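Long-range contacts in possible substrate binding protein of ABC transporter system (PDB 3N0X), which probably captures a branched-chain amino acid or related solute in the periplasm and delivers it to an ABC importer: residues 12-17 with 51-56; 67-72 with 91-96; 85-90 with 105-110; 100-105 with 117-122; 113-118 with 331-336. All blocks are in the same frame, centred on the assembly; numbering follows the deposited sequence. Where two conformers were deposited one is given.

Contact 1. Residues 12-17 with 51-56; sequences GKTGPL and TKDDQS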
# COMPACT_ATOMS: atom_id res chain seq x y z
N GLY A 12 1.64 3.72 -15.15
CA GLY A 12 2.64 4.69 -15.57
C GLY A 12 3.85 3.98 -16.16
O GLY A 12 4.96 4.04 -15.59
N LYS A 13 3.60 3.25 -17.24
CA LYS A 13 4.62 2.42 -17.89
C LYS A 13 5.84 3.21 -18.31
O LYS A 13 6.95 2.67 -18.28
CB LYS A 13 4.01 1.68 -19.08
CG LYS A 13 4.92 0.63 -19.75
CD LYS A 13 4.35 0.19 -21.09
CE LYS A 13 5.20 -0.92 -21.74
NZ LYS A 13 4.66 -1.27 -23.09
N THR A 14 5.67 4.46 -18.73
CA THR A 14 6.82 5.32 -18.96
C THR A 14 6.80 6.50 -18.02
O THR A 14 5.79 6.87 -17.47
CB THR A 14 6.96 5.78 -20.44
OG1 THR A 14 5.78 6.47 -20.84
CG2 THR A 14 7.22 4.59 -21.38
N GLY A 15 7.96 7.08 -17.78
CA GLY A 15 8.05 8.13 -16.80
C GLY A 15 8.59 7.69 -15.47
O GLY A 15 9.19 6.60 -15.34
N PRO A 16 8.34 8.49 -14.43
CA PRO A 16 9.03 8.25 -13.16
C PRO A 16 8.65 6.95 -12.42
O PRO A 16 9.43 6.43 -11.63
CB PRO A 16 8.71 9.50 -12.33
CG PRO A 16 7.78 10.32 -13.11
CD PRO A 16 7.51 9.70 -14.43
N LEU A 17 7.46 6.42 -12.70
CA LEU A 17 7.01 5.23 -11.99
C LEU A 17 7.13 3.97 -12.85
O LEU A 17 6.53 2.92 -12.52
CB LEU A 17 5.58 5.41 -11.46
CG LEU A 17 5.38 6.68 -10.61
CD1 LEU A 17 3.93 6.76 -10.10
CD2 LEU A 17 6.34 6.77 -9.46
N THR A 51 -3.42 -2.92 -21.98
CA THR A 51 -2.65 -1.98 -21.16
C THR A 51 -2.60 -0.58 -21.80
O THR A 51 -2.54 -0.44 -23.03
CB THR A 51 -1.22 -2.49 -20.90
OG1 THR A 51 -0.49 -2.56 -22.13
CG2 THR A 51 -1.23 -3.87 -20.24
N LYS A 52 -2.64 0.44 -20.94
CA LYS A 52 -2.67 1.83 -21.37
C LYS A 52 -1.65 2.57 -20.49
O LYS A 52 -1.85 2.74 -19.29
CB LYS A 52 -4.05 2.48 -21.13
CG LYS A 52 -5.23 1.86 -21.87
CD LYS A 52 -5.34 2.49 -23.25
CE LYS A 52 -6.52 1.94 -24.00
NZ LYS A 52 -6.25 1.96 -25.46
N ASP A 53 -0.58 3.04 -21.11
CA ASP A 53 0.42 3.83 -20.43
C ASP A 53 -0.07 5.26 -20.27
O ASP A 53 -0.36 5.94 -21.27
CB ASP A 53 1.69 3.78 -21.27
CG ASP A 53 2.82 4.63 -20.73
OD1 ASP A 53 2.83 5.10 -19.56
OD2 ASP A 53 3.76 4.78 -21.54
N ASP A 54 -0.18 5.74 -19.03
CA ASP A 54 -0.57 7.12 -18.78
C ASP A 54 0.57 8.07 -18.48
O ASP A 54 0.35 9.25 -18.25
CB ASP A 54 -1.67 7.21 -17.70
CG ASP A 54 -1.21 6.80 -16.31
OD1 ASP A 54 0.01 6.69 -16.05
OD2 ASP A 54 -2.09 6.64 -15.44
N GLN A 55 1.80 7.57 -18.48
CA GLN A 55 3.00 8.35 -18.20
C GLN A 55 2.97 9.05 -16.85
O GLN A 55 3.72 9.98 -16.62
CB GLN A 55 3.28 9.34 -19.33
CG GLN A 55 3.30 8.70 -20.71
CD GLN A 55 3.62 9.66 -21.81
OE1 GLN A 55 4.40 10.59 -21.62
NE2 GLN A 55 3.00 9.46 -22.96
N SER A 56 2.13 8.57 -15.94
CA SER A 56 1.89 9.22 -14.66
C SER A 56 1.52 10.70 -14.84
O SER A 56 1.88 11.54 -13.99
CB SER A 56 3.08 9.01 -13.71
OG SER A 56 3.28 7.61 -13.48
O HOH W 1 5.34 6.57 -14.74
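T14 is held by both oxygens of the D53 carboxylate. Its backbone N donates to OD1 at 3.0 Å, and its hydroxyl OG1 donates to OD2 at 2.7 Å on the syn lone pair. OD1 of D53 takes a second N-H, from Q55 N at 2.9 Å; T14 N and Q55 N come from opposite faces of the carboxylate plane. With CG anti to its own backbone N (chi1 177°), D53 reaches across to the 12-17 loop. T14 O receives a CA-H...O contact from Q55 CA. Water 1 bridges the two segments: it donates to G12 O and T14 O, accepts from L17 N, and lies 2.6 Å from S56 OG. S56 N donates to D54 OD1 at 2.8 Å, while D54 OD2 bonds to T80 and S61. D53 and D54 thus form two successive Asx turns; D54 shapes the chain after strand 45-53, while D53 and the water join it to the loop between strand 5-11 and helix 18-35, a strand-to-helix connection of the alpha/beta lobe of a periplasmic binding protein.

Contact 2. Residues 67-72 with 91-96; sequences EAYQDD and PVAEEN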
# COMPACT_ATOMS: atom_id res chain seq x y z
N GLU A 67 -10.76 6.02 -23.14
CA GLU A 67 -10.52 5.21 -24.33
C GLU A 67 -10.70 3.72 -24.05
O GLU A 67 -11.25 2.97 -24.87
CB GLU A 67 -9.12 5.49 -24.88
CG GLU A 67 -8.86 4.77 -26.20
CD GLU A 67 -7.54 5.17 -26.83
OE1 GLU A 67 -6.49 4.63 -26.42
OE2 GLU A 67 -7.56 6.01 -27.76
N ALA A 68 -10.25 3.27 -22.89
CA ALA A 68 -10.39 1.87 -22.51
C ALA A 68 -11.84 1.45 -22.43
O ALA A 68 -12.20 0.39 -22.93
CB ALA A 68 -9.68 1.59 -21.18
N TYR A 69 -12.65 2.25 -21.77
CA TYR A 69 -14.06 1.95 -21.63
C TYR A 69 -14.85 2.09 -22.92
O TYR A 69 -15.78 1.32 -23.17
CB TYR A 69 -14.66 2.86 -20.58
CG TYR A 69 -14.23 2.62 -19.14
CD1 TYR A 69 -14.06 1.31 -18.62
CD2 TYR A 69 -14.07 3.69 -18.27
CE1 TYR A 69 -13.70 1.14 -17.28
CE2 TYR A 69 -13.72 3.53 -16.96
CZ TYR A 69 -13.54 2.26 -16.45
OH TYR A 69 -13.20 2.13 -15.13
N GLN A 70 -14.53 3.11 -23.69
CA GLN A 70 -15.34 3.48 -24.86
C GLN A 70 -14.94 2.93 -26.23
O GLN A 70 -15.80 2.75 -27.09
CB GLN A 70 -15.31 4.99 -25.05
CG GLN A 70 -16.05 5.72 -23.93
CD GLN A 70 -15.75 7.20 -23.87
OE1 GLN A 70 -15.17 7.77 -24.79
NE2 GLN A 70 -16.14 7.84 -22.77
N ASP A 71 -13.64 2.81 -26.48
CA ASP A 71 -13.13 2.29 -27.75
C ASP A 71 -12.76 0.82 -27.60
O ASP A 71 -13.10 -0.01 -28.46
CB ASP A 71 -11.88 3.05 -28.20
CG ASP A 71 -12.18 4.47 -28.63
OD1 ASP A 71 -13.00 5.14 -27.95
OD2 ASP A 71 -11.62 4.92 -29.65
N ASP A 72 -12.07 0.48 -26.52
CA ASP A 72 -11.63 -0.90 -26.31
C ASP A 72 -12.74 -1.76 -25.73
O ASP A 72 -12.61 -2.98 -25.70
CB ASP A 72 -10.41 -0.94 -25.39
CG ASP A 72 -9.23 -0.18 -25.96
OD1 ASP A 72 -8.92 -0.41 -27.13
OD2 ASP A 72 -8.60 0.66 -25.27
N PRO A 91 -13.71 10.35 -11.81
CA PRO A 91 -14.95 10.79 -12.47
C PRO A 91 -15.19 10.12 -13.82
O PRO A 91 -16.34 10.05 -14.27
CB PRO A 91 -14.73 12.31 -12.66
CG PRO A 91 -13.70 12.65 -11.72
CD PRO A 91 -12.84 11.49 -11.49
N VAL A 92 -14.13 9.62 -14.46
CA VAL A 92 -14.26 8.91 -15.73
C VAL A 92 -15.00 7.58 -15.55
O VAL A 92 -15.82 7.18 -16.38
CB VAL A 92 -12.88 8.69 -16.39
CG1 VAL A 92 -13.03 7.96 -17.71
CG2 VAL A 92 -12.17 10.04 -16.56
N ALA A 93 -14.71 6.89 -14.45
CA ALA A 93 -15.44 5.69 -14.12
C ALA A 93 -16.93 5.96 -13.98
O ALA A 93 -17.77 5.26 -14.54
CB ALA A 93 -14.88 5.03 -12.84
N GLU A 94 -17.27 7.03 -13.25
CA GLU A 94 -18.66 7.40 -13.06
C GLU A 94 -19.30 7.79 -14.39
O GLU A 94 -20.44 7.39 -14.66
CB GLU A 94 -18.81 8.53 -12.03
CG GLU A 94 -20.26 8.97 -11.82
CD GLU A 94 -20.42 10.05 -10.73
OE1 GLU A 94 -19.89 9.88 -9.63
OE2 GLU A 94 -21.14 11.04 -10.97
N GLU A 95 -18.61 8.58 -15.21
CA GLU A 95 -19.17 9.03 -16.50
C GLU A 95 -19.54 7.87 -17.42
O GLU A 95 -20.56 7.89 -18.08
CB GLU A 95 -18.21 10.00 -17.21
CG GLU A 95 -18.65 10.46 -18.61
N ASN A 96 -18.67 6.85 -17.44
CA ASN A 96 -18.86 5.67 -18.27
C ASN A 96 -19.64 4.53 -17.62
O ASN A 96 -19.90 3.53 -18.28
CB ASN A 96 -17.50 5.19 -18.72
CG ASN A 96 -16.89 6.14 -19.71
OD1 ASN A 96 -17.27 6.12 -20.88
ND2 ASN A 96 -16.01 7.04 -19.24
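This is a helix-to-helix contact, made where the C-terminal part of helix 58-70 meets the C-terminal part of helix 83-96, two helices that pack against the mixed sheet containing strand 100-102. Y69 and Q70 supply one side; V92, A93 and N96 supply the other. The Y69 ring leans on the neighbouring helix with its CD2 and CE2 side: CD2 lies 3.8 Å from N96 CB, and CE2 is 4.0 Å from A93 CA. CG1 of V92 touches CD2 of the ring more loosely, at 4.4 Å. The phenol OH passes A93 CB and ends in a hydrogen bond to I99 O, beside L100, tying the tyrosine to the start of the next strand.

Next to Y69, Q70 makes the polar part of the contact. It is exposed and modelled in two conformers; in one of them the chain is extended and NE2 donates to N96 OD1 at 2.8 Å, in the carbonyl plane and on a lone pair, so this bond is conditional. N96 ND2 points back along its own helix to V92 O at 2.9 Å, which also accepts from N96 N on its opposite face. That firm bond sets the amide's orientation and turns OD1 toward helix 58-70; the Q70 bond adds to it in one conformer, at the exposed margin of an otherwise buried, largely apolar contact.

Contact 3. Residues 85-90 with 105-110; sequences AALADL and AVADQI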
# COMPACT_ATOMS: atom_id res chain seq x y z
N ALA A 85 -2.84 10.85 -10.79
CA ALA A 85 -3.50 10.34 -11.98
C ALA A 85 -4.79 9.55 -11.60
O ALA A 85 -5.81 9.69 -12.24
CB ALA A 85 -2.54 9.43 -12.83
N ALA A 86 -4.71 8.72 -10.57
CA ALA A 86 -5.88 7.94 -10.15
C ALA A 86 -7.02 8.85 -9.71
O ALA A 86 -8.19 8.60 -10.07
CB ALA A 86 -5.48 6.95 -9.05
N LEU A 87 -6.71 9.90 -8.96
CA LEU A 87 -7.75 10.84 -8.51
C LEU A 87 -8.44 11.52 -9.71
O LEU A 87 -9.68 11.66 -9.74
CB LEU A 87 -7.15 11.87 -7.57
CG LEU A 87 -6.92 11.41 -6.15
CD1 LEU A 87 -5.77 12.22 -5.46
CD2 LEU A 87 -8.30 11.44 -5.36
N ALA A 88 -7.65 11.88 -10.73
CA ALA A 88 -8.20 12.47 -11.93
C ALA A 88 -9.10 11.51 -12.68
O ALA A 88 -10.03 11.94 -13.37
CB ALA A 88 -7.08 12.95 -12.89
N ASP A 89 -8.80 10.23 -12.57
CA ASP A 89 -9.55 9.20 -13.28
C ASP A 89 -10.90 8.84 -12.66
O ASP A 89 -11.74 8.26 -13.34
CB ASP A 89 -8.74 7.92 -13.39
CG ASP A 89 -7.54 8.04 -14.27
OD1 ASP A 89 -7.45 9.01 -15.05
OD2 ASP A 89 -6.64 7.17 -14.11
N LEU A 90 -11.10 9.12 -11.37
CA LEU A 90 -12.30 8.61 -10.70
C LEU A 90 -13.60 9.06 -11.41
O LEU A 90 -14.49 8.25 -11.62
CB LEU A 90 -12.32 8.98 -9.22
CG LEU A 90 -11.04 8.65 -8.45
CD1 LEU A 90 -11.24 9.05 -6.96
CD2 LEU A 90 -10.62 7.20 -8.56
N ALA A 105 -2.34 2.96 -6.36
CA ALA A 105 -2.43 4.32 -5.75
C ALA A 105 -3.00 4.29 -4.33
O ALA A 105 -4.11 3.78 -4.12
CB ALA A 105 -3.24 5.25 -6.62
N VAL A 106 -2.29 4.93 -3.41
CA VAL A 106 -2.58 4.89 -1.97
C VAL A 106 -3.39 6.07 -1.41
O VAL A 106 -3.83 6.01 -0.29
CB VAL A 106 -1.26 4.82 -1.13
CG1 VAL A 106 -0.43 3.60 -1.52
CG2 VAL A 106 -0.44 6.13 -1.27
N ALA A 107 -3.58 7.15 -2.16
CA ALA A 107 -4.13 8.38 -1.59
C ALA A 107 -5.45 8.14 -0.88
O ALA A 107 -6.36 7.54 -1.44
CB ALA A 107 -4.30 9.45 -2.65
N ASP A 108 -5.54 8.60 0.37
CA ASP A 108 -6.76 8.36 1.16
C ASP A 108 -8.01 8.90 0.50
O ASP A 108 -9.09 8.30 0.60
CB ASP A 108 -6.64 9.01 2.56
CG ASP A 108 -5.81 8.17 3.55
OD1 ASP A 108 -5.57 6.96 3.31
OD2 ASP A 108 -5.40 8.72 4.63
N GLN A 109 -7.88 10.04 -0.17
CA GLN A 109 -9.05 10.72 -0.75
C GLN A 109 -9.80 9.87 -1.79
O GLN A 109 -10.99 10.11 -2.03
CB GLN A 109 -8.64 12.09 -1.35
CG GLN A 109 -8.03 13.09 -0.34
CD GLN A 109 -6.56 12.75 0.15
OE1 GLN A 109 -5.82 11.94 -0.47
NE2 GLN A 109 -6.16 13.37 1.29
N ILE A 110 -9.12 8.88 -2.38
CA ILE A 110 -9.71 8.03 -3.39
C ILE A 110 -10.89 7.25 -2.84
O ILE A 110 -11.86 7.03 -3.57
CB ILE A 110 -8.64 7.11 -4.00
CG1 ILE A 110 -7.67 7.97 -4.81
CG2 ILE A 110 -9.26 5.95 -4.84
CD1 ILE A 110 -6.39 7.23 -5.31
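I110 is the bump at the centre of this contact: its side chain rises from the 3-10 segment that begins at 108 into the hollow between A86, L87 and L90 on one flank of helix 83-96. Each of its branches meets a different residue. CG1 lies against L87 CD2 at 3.6 Å, CD1 reaches the small methyl of A86 (I110 CD1 to A86 CB 3.9 Å), and CG2 faces L90 CD2 at 4.2 Å. With CG1 anti to the carbonyl carbon (chi1 -68°), it is set toward L87, and the extended chi2 (170°) carries CD1 on to A86.

A86 offers little bulk, and that lets the loop come close: its CB is 3.7 Å from the CB of A105, methyl against methyl. L87 projects in turn toward the loop. Its CD2 settles beside I110 CG1 and the CB of Q109 (4.1 Å), while CD1 rests on A107 CB, 4.2 Å away; its side chain lies slanted across that of I110. L90 meets I110 at about a right angle, with CD1 4.0 Å from I110 O. Beyond I110, I119 and R121 of strand 119-121 continue the packing.

Between 85-90 and 105-110 the contact is made by aliphatic groups, without hydrogen bonds, so shape and burial fit these two segments together; a polar tie comes one turn earlier in the helix, where S83 OG bonds to A107 N.

Contact 4. Residues 100-105 with 117-122; sequences LIVEPA and RYIFRT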
# COMPACT_ATOMS: atom_id res chain seq x y z
N LEU A 100 -13.67 1.04 -11.70
CA LEU A 100 -12.23 1.19 -11.65
C LEU A 100 -11.77 0.61 -10.31
O LEU A 100 -12.21 1.05 -9.25
CB LEU A 100 -11.85 2.66 -11.73
CG LEU A 100 -10.35 2.96 -11.57
CD1 LEU A 100 -9.48 2.34 -12.65
CD2 LEU A 100 -10.12 4.46 -11.50
N ILE A 101 -10.89 -0.39 -10.38
CA ILE A 101 -10.25 -0.96 -9.19
C ILE A 101 -8.92 -0.25 -9.06
O ILE A 101 -8.05 -0.32 -9.94
CB ILE A 101 -10.01 -2.49 -9.31
CG1 ILE A 101 -11.37 -3.24 -9.34
CG2 ILE A 101 -9.13 -2.95 -8.14
CD1 ILE A 101 -11.22 -4.71 -9.76
N VAL A 102 -8.77 0.49 -7.98
CA VAL A 102 -7.59 1.32 -7.79
C VAL A 102 -6.46 0.47 -7.22
O VAL A 102 -6.61 -0.16 -6.16
CB VAL A 102 -7.88 2.57 -6.94
CG1 VAL A 102 -6.54 3.36 -6.69
CG2 VAL A 102 -8.96 3.43 -7.66
N GLU A 103 -5.34 0.50 -7.94
CA GLU A 103 -4.16 -0.31 -7.64
C GLU A 103 -3.04 0.21 -8.51
O GLU A 103 -3.17 0.19 -9.73
CB GLU A 103 -4.45 -1.78 -8.02
CG GLU A 103 -3.25 -2.69 -7.87
CD GLU A 103 -2.76 -2.80 -6.45
OE1 GLU A 103 -3.57 -3.13 -5.53
OE2 GLU A 103 -1.52 -2.64 -6.29
N PRO A 104 -1.92 0.62 -7.91
CA PRO A 104 -1.53 0.66 -6.49
C PRO A 104 -1.82 1.93 -5.71
O PRO A 104 -1.56 1.94 -4.51
CB PRO A 104 -0.01 0.50 -6.54
CG PRO A 104 0.35 1.19 -7.81
CD PRO A 104 -0.76 0.84 -8.80
N ALA A 105 -2.34 2.96 -6.36
CA ALA A 105 -2.43 4.32 -5.75
C ALA A 105 -3.00 4.29 -4.33
O ALA A 105 -4.11 3.78 -4.12
CB ALA A 105 -3.24 5.25 -6.62
N ARG A 117 -19.26 5.60 -6.31
CA ARG A 117 -19.73 4.22 -6.22
C ARG A 117 -19.07 3.23 -7.19
O ARG A 117 -19.16 2.03 -6.98
CB ARG A 117 -21.26 4.16 -6.37
CG ARG A 117 -21.74 4.53 -7.75
CD ARG A 117 -23.21 4.84 -7.78
NE ARG A 117 -24.00 3.66 -7.44
CZ ARG A 117 -24.37 2.73 -8.30
NH1 ARG A 117 -24.07 2.83 -9.59
NH2 ARG A 117 -25.05 1.67 -7.88
N TYR A 118 -18.46 3.72 -8.25
CA TYR A 118 -17.80 2.87 -9.25
C TYR A 118 -16.34 2.55 -8.89
O TYR A 118 -15.68 1.79 -9.59
CB TYR A 118 -17.84 3.57 -10.63
CG TYR A 118 -19.28 3.73 -11.11
CD1 TYR A 118 -19.93 2.71 -11.76
CD2 TYR A 118 -19.98 4.91 -10.90
CE1 TYR A 118 -21.24 2.81 -12.18
CE2 TYR A 118 -21.30 5.02 -11.30
CZ TYR A 118 -21.94 3.97 -11.95
OH TYR A 118 -23.26 4.03 -12.38
N ILE A 119 -15.87 3.13 -7.80
CA ILE A 119 -14.49 3.00 -7.34
C ILE A 119 -14.36 1.94 -6.25
O ILE A 119 -15.05 2.00 -5.22
CB ILE A 119 -13.94 4.36 -6.81
CG1 ILE A 119 -14.15 5.50 -7.81
CG2 ILE A 119 -12.43 4.23 -6.40
CD1 ILE A 119 -13.68 5.22 -9.22
N PHE A 120 -13.49 0.96 -6.50
CA PHE A 120 -13.05 0.00 -5.50
C PHE A 120 -11.53 0.14 -5.41
O PHE A 120 -10.88 0.72 -6.27
CB PHE A 120 -13.44 -1.43 -5.85
CG PHE A 120 -14.92 -1.71 -5.75
CD1 PHE A 120 -15.81 -1.26 -6.74
CD2 PHE A 120 -15.44 -2.35 -4.65
CE1 PHE A 120 -17.17 -1.52 -6.63
CE2 PHE A 120 -16.78 -2.62 -4.55
CZ PHE A 120 -17.65 -2.20 -5.52
N ARG A 121 -10.95 -0.36 -4.33
CA ARG A 121 -9.49 -0.27 -4.18
C ARG A 121 -8.94 -1.51 -3.53
O ARG A 121 -9.29 -1.83 -2.40
CB ARG A 121 -9.08 0.95 -3.36
CG ARG A 121 -7.55 0.95 -3.12
CD ARG A 121 -6.93 2.26 -2.95
NE ARG A 121 -7.54 3.09 -1.91
CZ ARG A 121 -7.18 4.36 -1.72
NH1 ARG A 121 -6.24 4.88 -2.44
NH2 ARG A 121 -7.80 5.13 -0.82
N THR A 122 -8.00 -2.17 -4.24
CA THR A 122 -7.22 -3.27 -3.66
C THR A 122 -5.92 -2.78 -2.97
O THR A 122 -5.49 -3.41 -2.00
CB THR A 122 -6.89 -4.33 -4.71
OG1 THR A 122 -6.24 -3.72 -5.83
CG2 THR A 122 -8.12 -5.05 -5.16
O HOH W 2 -3.05 -4.49 -3.15
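Strands 100-102 and 119-121 run parallel, their short axes 31° apart, paired L100 with I119, I101 with F120 and V102 with R121. The ladder runs from L100 N to Y118 O, F120 N to L100 O, V102 N to F120 O (2.7 Å) and, weakly, T122 N to V102 O.

On one face of the sheet, I119 lies against both neighbours: CD1 meets L100 CB at 4.0 Å and CG2 meets V102 CG2 at 3.8 Å. L90 and A93 of helix 83-96 cover I119 there. I101 and F120 share the other face, where helices 283-302 and 307-314 pack. The sheet, with helices on both sides, belongs to one alpha/beta lobe of the periplasmic binding protein fold; 119-121 is its last strand, and R121 goes on to bond through its backbone to H333 and A335.

On the face of V102 and I119, the R121 side chain slants across V102, its CD 3.9 Å from V102 CG1, then bends at chi3 (54°) to put NH1 2.9 Å from A105 O. That carbonyl sits at the edge of the guanidinium, near its plane; the same NH1 also bonds to A107 O, NE to Q334 OE1 and NH2 to T111 OG1. Past the strand ends, T122 OG1 donates to E103 OE1 at 2.8 Å, on the anti lone pair, and the two side chains cross at about a right angle. Water 2 donates to the same OE1 and weakly to T122 O.

Contact 5. Residues 113-118 with 331-336; sequences EKWNRY and EDHQAL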
# COMPACT_ATOMS: atom_id res chain seq x y z
N GLU A 113 -13.14 11.67 0.30
CA GLU A 113 -13.84 12.84 -0.21
C GLU A 113 -14.08 12.79 -1.71
O GLU A 113 -15.04 13.38 -2.20
CB GLU A 113 -13.01 14.11 0.11
CG GLU A 113 -12.92 14.44 1.61
N LYS A 114 -13.20 12.09 -2.44
CA LYS A 114 -13.27 12.08 -3.91
C LYS A 114 -13.83 10.78 -4.46
O LYS A 114 -13.88 10.56 -5.68
CB LYS A 114 -11.88 12.32 -4.49
CG LYS A 114 -11.31 13.68 -4.12
CD LYS A 114 -12.12 14.80 -4.64
CE LYS A 114 -11.64 16.15 -4.12
NZ LYS A 114 -12.59 17.23 -4.55
N TRP A 115 -14.26 9.90 -3.57
CA TRP A 115 -14.80 8.61 -3.95
C TRP A 115 -16.14 8.71 -4.70
O TRP A 115 -16.91 9.65 -4.51
CB TRP A 115 -15.02 7.78 -2.67
CG TRP A 115 -15.63 6.46 -2.84
CD1 TRP A 115 -15.00 5.30 -3.14
CD2 TRP A 115 -17.01 6.14 -2.64
NE1 TRP A 115 -15.91 4.27 -3.17
CE2 TRP A 115 -17.15 4.76 -2.88
CE3 TRP A 115 -18.15 6.90 -2.35
CZ2 TRP A 115 -18.38 4.11 -2.79
CZ3 TRP A 115 -19.38 6.25 -2.27
CH2 TRP A 115 -19.47 4.86 -2.48
N ASN A 116 -16.39 7.72 -5.54
CA ASN A 116 -17.74 7.46 -6.06
C ASN A 116 -18.00 5.95 -6.12
O ASN A 116 -17.07 5.15 -5.96
CB ASN A 116 -17.96 8.16 -7.40
CG ASN A 116 -17.22 7.53 -8.53
OD1 ASN A 116 -17.47 6.37 -8.89
ND2 ASN A 116 -16.29 8.29 -9.13
N ARG A 117 -19.26 5.60 -6.31
CA ARG A 117 -19.73 4.22 -6.22
C ARG A 117 -19.07 3.23 -7.19
O ARG A 117 -19.16 2.03 -6.98
CB ARG A 117 -21.26 4.16 -6.37
CG ARG A 117 -21.74 4.53 -7.75
CD ARG A 117 -23.21 4.84 -7.78
NE ARG A 117 -24.00 3.66 -7.44
CZ ARG A 117 -24.37 2.73 -8.30
NH1 ARG A 117 -24.07 2.83 -9.59
NH2 ARG A 117 -25.05 1.67 -7.88
N TYR A 118 -18.46 3.72 -8.25
CA TYR A 118 -17.80 2.87 -9.25
C TYR A 118 -16.34 2.55 -8.89
O TYR A 118 -15.68 1.79 -9.59
CB TYR A 118 -17.84 3.57 -10.63
CG TYR A 118 -19.28 3.73 -11.11
CD1 TYR A 118 -19.93 2.71 -11.76
CD2 TYR A 118 -19.98 4.91 -10.90
CE1 TYR A 118 -21.24 2.81 -12.18
CE2 TYR A 118 -21.30 5.02 -11.30
CZ TYR A 118 -21.94 3.97 -11.95
OH TYR A 118 -23.26 4.03 -12.38
N GLU A 331 -19.06 0.04 2.69
CA GLU A 331 -19.31 1.48 2.80
C GLU A 331 -18.48 2.30 1.83
O GLU A 331 -19.00 3.19 1.16
CB GLU A 331 -19.02 2.00 4.21
CG GLU A 331 -19.91 1.41 5.30
CD GLU A 331 -19.32 0.18 6.01
OE1 GLU A 331 -18.92 -0.81 5.35
OE2 GLU A 331 -19.31 0.20 7.26
N ASP A 332 -17.19 2.00 1.78
CA ASP A 332 -16.21 2.81 1.00
C ASP A 332 -15.41 2.05 -0.04
O ASP A 332 -14.55 2.63 -0.72
CB ASP A 332 -15.26 3.60 1.93
CG ASP A 332 -14.36 2.71 2.76
OD1 ASP A 332 -14.53 1.47 2.72
OD2 ASP A 332 -13.47 3.28 3.47
N HIS A 333 -15.76 0.78 -0.19
CA HIS A 333 -15.15 -0.10 -1.20
C HIS A 333 -13.63 -0.26 -1.08
O HIS A 333 -12.98 -0.64 -2.04
CB HIS A 333 -15.46 0.41 -2.61
CG HIS A 333 -16.91 0.46 -2.95
ND1 HIS A 333 -17.35 0.96 -4.16
CD2 HIS A 333 -18.01 0.05 -2.28
CE1 HIS A 333 -18.67 0.84 -4.22
NE2 HIS A 333 -19.10 0.31 -3.09
N GLN A 334 -13.08 0.02 0.10
CA GLN A 334 -11.65 -0.16 0.37
C GLN A 334 -11.40 -1.60 0.78
O GLN A 334 -12.13 -2.15 1.62
CB GLN A 334 -11.21 0.74 1.51
CG GLN A 334 -9.78 0.51 1.99
CD GLN A 334 -8.72 0.82 0.92
OE1 GLN A 334 -8.74 1.88 0.33
NE2 GLN A 334 -7.80 -0.14 0.66
N ALA A 335 -10.40 -2.23 0.18
CA ALA A 335 -9.99 -3.56 0.62
C ALA A 335 -9.35 -3.47 2.00
O ALA A 335 -8.24 -2.95 2.15
CB ALA A 335 -9.01 -4.21 -0.37
N LEU A 336 -10.01 -4.07 2.98
CA LEU A 336 -9.38 -4.34 4.26
C LEU A 336 -8.45 -5.54 4.06
O LEU A 336 -8.72 -6.43 3.28
CB LEU A 336 -10.43 -4.62 5.30
CG LEU A 336 -11.42 -3.46 5.50
CD1 LEU A 336 -12.34 -3.85 6.67
CD2 LEU A 336 -10.72 -2.10 5.72
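An edge-to-face pair of unlike aromatics joins parts of the chain more than 200 residues apart: the six-membered ring of W115 turns its edge to one face of the H333 imidazole. The planes stand at 77° with centroids 5.0 Å apart, and W115 CZ2 lies 3.6 Å from H333 CE1, over the ring face. CG of W115 is anti to the backbone N (chi1 177°), which swings the indole across toward the 331-334 loop. R117 O lies at the imidazole edge, near its plane, 3.0 Å from H333 CE1. Further round the indole, E331 O lies 4.0 Å from CH2. The polar ends find partners next door: W115 NE1 and H333 ND1 both donate to I119 O, while H333 NE2 bonds to E315. With both imidazole nitrogens engaged, the ring's rotation is fixed. A carbonyl at ND1 and a carboxylate at NE2, with R117 O near CE1 in addition, would probably favour positive charge on H333; the indole edge adds van der Waals contact.

Contacts 1 to 4 lie within one lobe, along the chain from strand 5-11 to strand 119-121, and contact 5 brings in the distant 331-336 segment. Contacts 3 and 4 are closely coupled, with centres about 8 Å apart, and share A105. Contact 4 stands equally near contact 5, about 8 Å between centres, and the two share R117 and Y118. Contacts 1 and 2 are joined by K52, whose NZ makes salt bridges to D72 OD2 and E67 OE1. Contacts 2 and 3 use successive parts of helix 83-96, and A93 of contact 2 packs on Y118 of contacts 4 and 5. The farthest pair is contacts 1 and 5, about 24 Å between centres.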